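Local coordinates for protein listeriolysin O (Listeria monocytogenes, PDB 4CDB) that forms large oligomeric pores in cholesterol-containing host membranes, lysing cells after a major conformational change that inserts it into the bilayer, at residues M1-T13 / V220-F232. Sequence-based numbering, arbitrary orientation.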
# COMPACT_ATOMS: atom_id res chain seq x y z
N MET A 1 18.40 8.81 19.16
CA MET A 1 19.51 9.67 19.53
C MET A 1 19.33 11.10 19.05
O MET A 1 18.62 11.37 18.08
CB MET A 1 20.83 9.13 18.97
CG MET A 1 21.42 7.95 19.72
SD MET A 1 21.93 8.35 21.40
CE MET A 1 20.68 7.47 22.34
N ALA A 2 19.97 12.02 19.76
CA ALA A 2 20.17 13.38 19.28
C ALA A 2 21.56 13.38 18.66
O ALA A 2 22.39 12.55 19.01
CB ALA A 2 20.08 14.37 20.43
N PRO A 3 21.82 14.31 17.71
CA PRO A 3 23.13 14.32 17.06
C PRO A 3 24.29 14.50 18.05
O PRO A 3 24.17 15.30 18.98
CB PRO A 3 23.05 15.52 16.11
CG PRO A 3 21.90 16.35 16.62
CD PRO A 3 20.93 15.36 17.19
N PRO A 4 25.38 13.75 17.86
CA PRO A 4 26.57 13.84 18.73
C PRO A 4 27.31 15.16 18.55
O PRO A 4 27.00 15.92 17.63
CB PRO A 4 27.44 12.68 18.23
CG PRO A 4 27.04 12.50 16.81
CD PRO A 4 25.56 12.77 16.78
N ALA A 5 28.28 15.42 19.42
CA ALA A 5 29.06 16.65 19.33
C ALA A 5 30.09 16.57 18.21
O ALA A 5 30.60 15.50 17.90
CB ALA A 5 29.73 16.94 20.67
N SER A 6 30.39 17.72 17.61
CA SER A 6 31.39 17.79 16.54
C SER A 6 32.79 17.51 17.07
O SER A 6 33.12 17.89 18.20
CB SER A 6 31.35 19.16 15.86
OG SER A 6 30.08 19.42 15.30
N PRO A 7 33.62 16.84 16.26
CA PRO A 7 35.02 16.57 16.62
C PRO A 7 35.80 17.87 16.70
O PRO A 7 35.33 18.89 16.18
CB PRO A 7 35.53 15.74 15.43
CG PRO A 7 34.31 15.19 14.78
CD PRO A 7 33.25 16.23 14.97
N PRO A 8 36.99 17.85 17.34
CA PRO A 8 37.81 19.07 17.39
C PRO A 8 38.23 19.50 15.99
O PRO A 8 38.41 18.66 15.11
CB PRO A 8 39.04 18.63 18.20
CG PRO A 8 39.07 17.14 18.09
CD PRO A 8 37.63 16.72 18.04
N ALA A 9 38.37 20.81 15.79
CA ALA A 9 38.74 21.35 14.48
C ALA A 9 40.15 20.94 14.07
O ALA A 9 41.08 20.95 14.89
CB ALA A 9 38.59 22.86 14.47
N SER A 10 40.32 20.57 12.80
CA SER A 10 41.62 20.19 12.27
C SER A 10 42.50 21.42 12.05
O SER A 10 41.99 22.48 11.68
CB SER A 10 41.45 19.42 10.96
OG SER A 10 40.64 18.28 11.13
N PRO A 11 43.82 21.28 12.27
CA PRO A 11 44.75 22.40 12.10
C PRO A 11 44.79 22.91 10.66
O PRO A 11 44.78 22.10 9.73
CB PRO A 11 46.11 21.79 12.48
CG PRO A 11 45.93 20.31 12.29
CD PRO A 11 44.51 20.04 12.67
N LYS A 12 44.82 24.22 10.49
CA LYS A 12 44.79 24.82 9.15
C LYS A 12 45.78 25.98 8.99
O LYS A 12 45.97 26.78 9.90
CB LYS A 12 43.37 25.28 8.81
CG LYS A 12 42.39 24.15 8.51
CD LYS A 12 41.00 24.69 8.20
CE LYS A 12 40.04 23.56 7.86
NZ LYS A 12 38.65 24.06 7.67
N THR A 13 46.40 26.06 7.81
CA THR A 13 47.25 27.18 7.45
C THR A 13 46.37 28.40 7.19
O THR A 13 45.17 28.25 6.97
CB THR A 13 48.08 26.87 6.18
OG1 THR A 13 47.20 26.65 5.07
CG2 THR A 13 48.94 25.63 6.40
N VAL A 220 22.25 5.07 12.93
CA VAL A 220 23.51 5.77 13.10
C VAL A 220 23.39 7.19 12.56
O VAL A 220 23.09 7.39 11.38
CB VAL A 220 24.67 5.03 12.41
CG1 VAL A 220 25.95 5.85 12.49
CG2 VAL A 220 24.88 3.65 13.02
N ASN A 221 23.63 8.17 13.43
CA ASN A 221 23.54 9.57 13.03
C ASN A 221 24.88 10.30 13.11
O ASN A 221 25.84 9.81 13.71
CB ASN A 221 22.47 10.30 13.85
CG ASN A 221 22.80 10.35 15.33
OD1 ASN A 221 23.62 9.58 15.82
ND2 ASN A 221 22.15 11.26 16.05
N VAL A 222 24.93 11.49 12.50
CA VAL A 222 26.16 12.27 12.41
C VAL A 222 25.99 13.60 13.13
O VAL A 222 24.89 14.14 13.20
CB VAL A 222 26.52 12.55 10.93
CG1 VAL A 222 27.91 13.13 10.81
CG2 VAL A 222 26.43 11.27 10.13
N ASN A 223 27.08 14.12 13.70
CA ASN A 223 27.08 15.44 14.31
C ASN A 223 26.64 16.51 13.31
O ASN A 223 26.88 16.39 12.11
CB ASN A 223 28.47 15.79 14.84
CG ASN A 223 29.48 15.99 13.72
OD1 ASN A 223 29.95 15.02 13.11
ND2 ASN A 223 29.83 17.24 13.45
N GLU A 224 25.98 17.56 13.81
CA GLU A 224 25.60 18.68 12.96
C GLU A 224 26.62 19.80 13.09
O GLU A 224 26.68 20.48 14.12
CB GLU A 224 24.19 19.18 13.30
CG GLU A 224 23.08 18.17 13.05
CD GLU A 224 21.70 18.74 13.29
OE1 GLU A 224 21.59 19.91 13.71
OE2 GLU A 224 20.71 18.01 13.06
N PRO A 225 27.43 20.01 12.04
CA PRO A 225 28.51 21.01 12.06
C PRO A 225 27.98 22.44 12.18
O PRO A 225 26.96 22.77 11.58
CB PRO A 225 29.20 20.81 10.71
CG PRO A 225 28.13 20.25 9.83
CD PRO A 225 27.31 19.36 10.72
N THR A 226 28.67 23.26 12.97
CA THR A 226 28.28 24.65 13.14
C THR A 226 28.67 25.49 11.93
O THR A 226 28.17 26.60 11.74
CB THR A 226 28.92 25.27 14.40
OG1 THR A 226 30.35 25.09 14.34
CG2 THR A 226 28.38 24.61 15.66
N ARG A 227 29.58 24.96 11.12
CA ARG A 227 30.01 25.62 9.89
C ARG A 227 29.86 24.66 8.72
O ARG A 227 30.20 23.49 8.83
CB ARG A 227 31.46 26.08 9.98
CG ARG A 227 31.74 27.06 11.12
CD ARG A 227 33.23 27.35 11.23
NE ARG A 227 33.77 27.91 10.00
CZ ARG A 227 35.06 28.11 9.76
NH1 ARG A 227 35.96 27.79 10.68
NH2 ARG A 227 35.45 28.62 8.60
N PRO A 228 29.33 25.17 7.59
CA PRO A 228 29.17 24.36 6.38
C PRO A 228 30.49 23.78 5.88
O PRO A 228 30.50 22.69 5.31
CB PRO A 228 28.62 25.37 5.36
CG PRO A 228 27.91 26.38 6.19
CD PRO A 228 28.72 26.50 7.46
N SER A 229 31.58 24.49 6.11
CA SER A 229 32.90 24.06 5.63
C SER A 229 33.51 22.91 6.44
O SER A 229 34.50 22.32 6.01
CB SER A 229 33.87 25.24 5.61
OG SER A 229 34.01 25.81 6.90
N ARG A 230 32.92 22.60 7.59
CA ARG A 230 33.49 21.59 8.48
C ARG A 230 33.58 20.19 7.86
O ARG A 230 34.46 19.41 8.21
CB ARG A 230 32.72 21.51 9.81
CG ARG A 230 33.43 22.17 10.98
CD ARG A 230 34.85 21.63 11.16
NE ARG A 230 34.94 20.59 12.18
CZ ARG A 230 35.10 19.29 11.94
NH1 ARG A 230 35.19 18.85 10.69
NH2 ARG A 230 35.18 18.43 12.94
N PHE A 231 32.67 19.88 6.94
CA PHE A 231 32.64 18.55 6.34
C PHE A 231 33.65 18.37 5.22
O PHE A 231 33.97 17.25 4.82
CB PHE A 231 31.23 18.20 5.85
CG PHE A 231 30.33 17.66 6.93
CD1 PHE A 231 30.84 17.32 8.17
CD2 PHE A 231 28.98 17.48 6.69
CE1 PHE A 231 30.02 16.81 9.16
CE2 PHE A 231 28.15 16.97 7.68
CZ PHE A 231 28.67 16.64 8.92
N PHE A 232 34.18 19.49 4.71
CA PHE A 232 35.11 19.43 3.59
C PHE A 232 36.56 19.35 4.04
O PHE A 232 36.92 19.91 5.08
CB PHE A 232 34.90 20.64 2.68
CG PHE A 232 33.53 20.71 2.08
CD1 PHE A 232 33.18 19.92 1.01
CD2 PHE A 232 32.58 21.58 2.61
CE1 PHE A 232 31.91 19.98 0.46
CE2 PHE A 232 31.31 21.65 2.07
CZ PHE A 232 30.98 20.85 0.99
O HOH W 1 25.94 18.16 16.47
O HOH W 2 31.01 22.08 14.23
O HOH W 3 37.10 23.38 4.79
O HOH W 4 35.79 24.85 8.80
O HOH W 5 36.82 21.63 7.58
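Asn223 meets Pro4, Ala5 and Ser6 where the N-terminal tail, a proline-rich run with polyproline II backbone angles from Pro3 to Ser10, lies along the end of strand 207-222 and the loop after it, before leading into helix 14-28. An extended left-handed helix of this kind has no backbone bonds of its own, so its carbonyls are available to partners; the prolines, lacking N-H groups, supply carbonyls and compact, puckered hydrocarbon rings.

The Asn223 side chain can be traced outward. Its CB lies 3.2 Å from Pro4 O, while Pro4 CG packs 3.5 Å from Asn223 N. A chi1 of 68° sets CG over the backbone, flanked by N and C, and the amide reaches along the tail to Ser6. OD1 accepts a bond from Thr115 N of strand 114-118, which fixes the amide's rotation and directs ND2 to Ser6 OG at 2.9 Å. Ser6 OG lies 27° out of the amide plane, and the N-H...O angle is a bent 137°. An asparagine suits this buried place because it accepts from the strand and donates to the tail at once.

Earlier along the tail, where the chain end is poorly ordered, Asn221 ND2 makes a weak bond to Ala2 O. Water 1 joins Pro4 O to Glu224 N, and water 2 links Ser6 OG to Thr226 N.

Further on, Arg230 folds twice along its chain, bringing its end nearer the tail, and donates from NH2 to Pro7 O at 3.3 Å. That carbonyl lies at the guanidinium edge, although NH2 sits well above the carbonyl plane. Arginine suits the spot because NH2 also bonds Ser113 OG. The long chain of Lys12 then bridges a wider separation through solvent: water 4 takes a weak bond from NZ and donates to Ser229 OG at 2.8 Å.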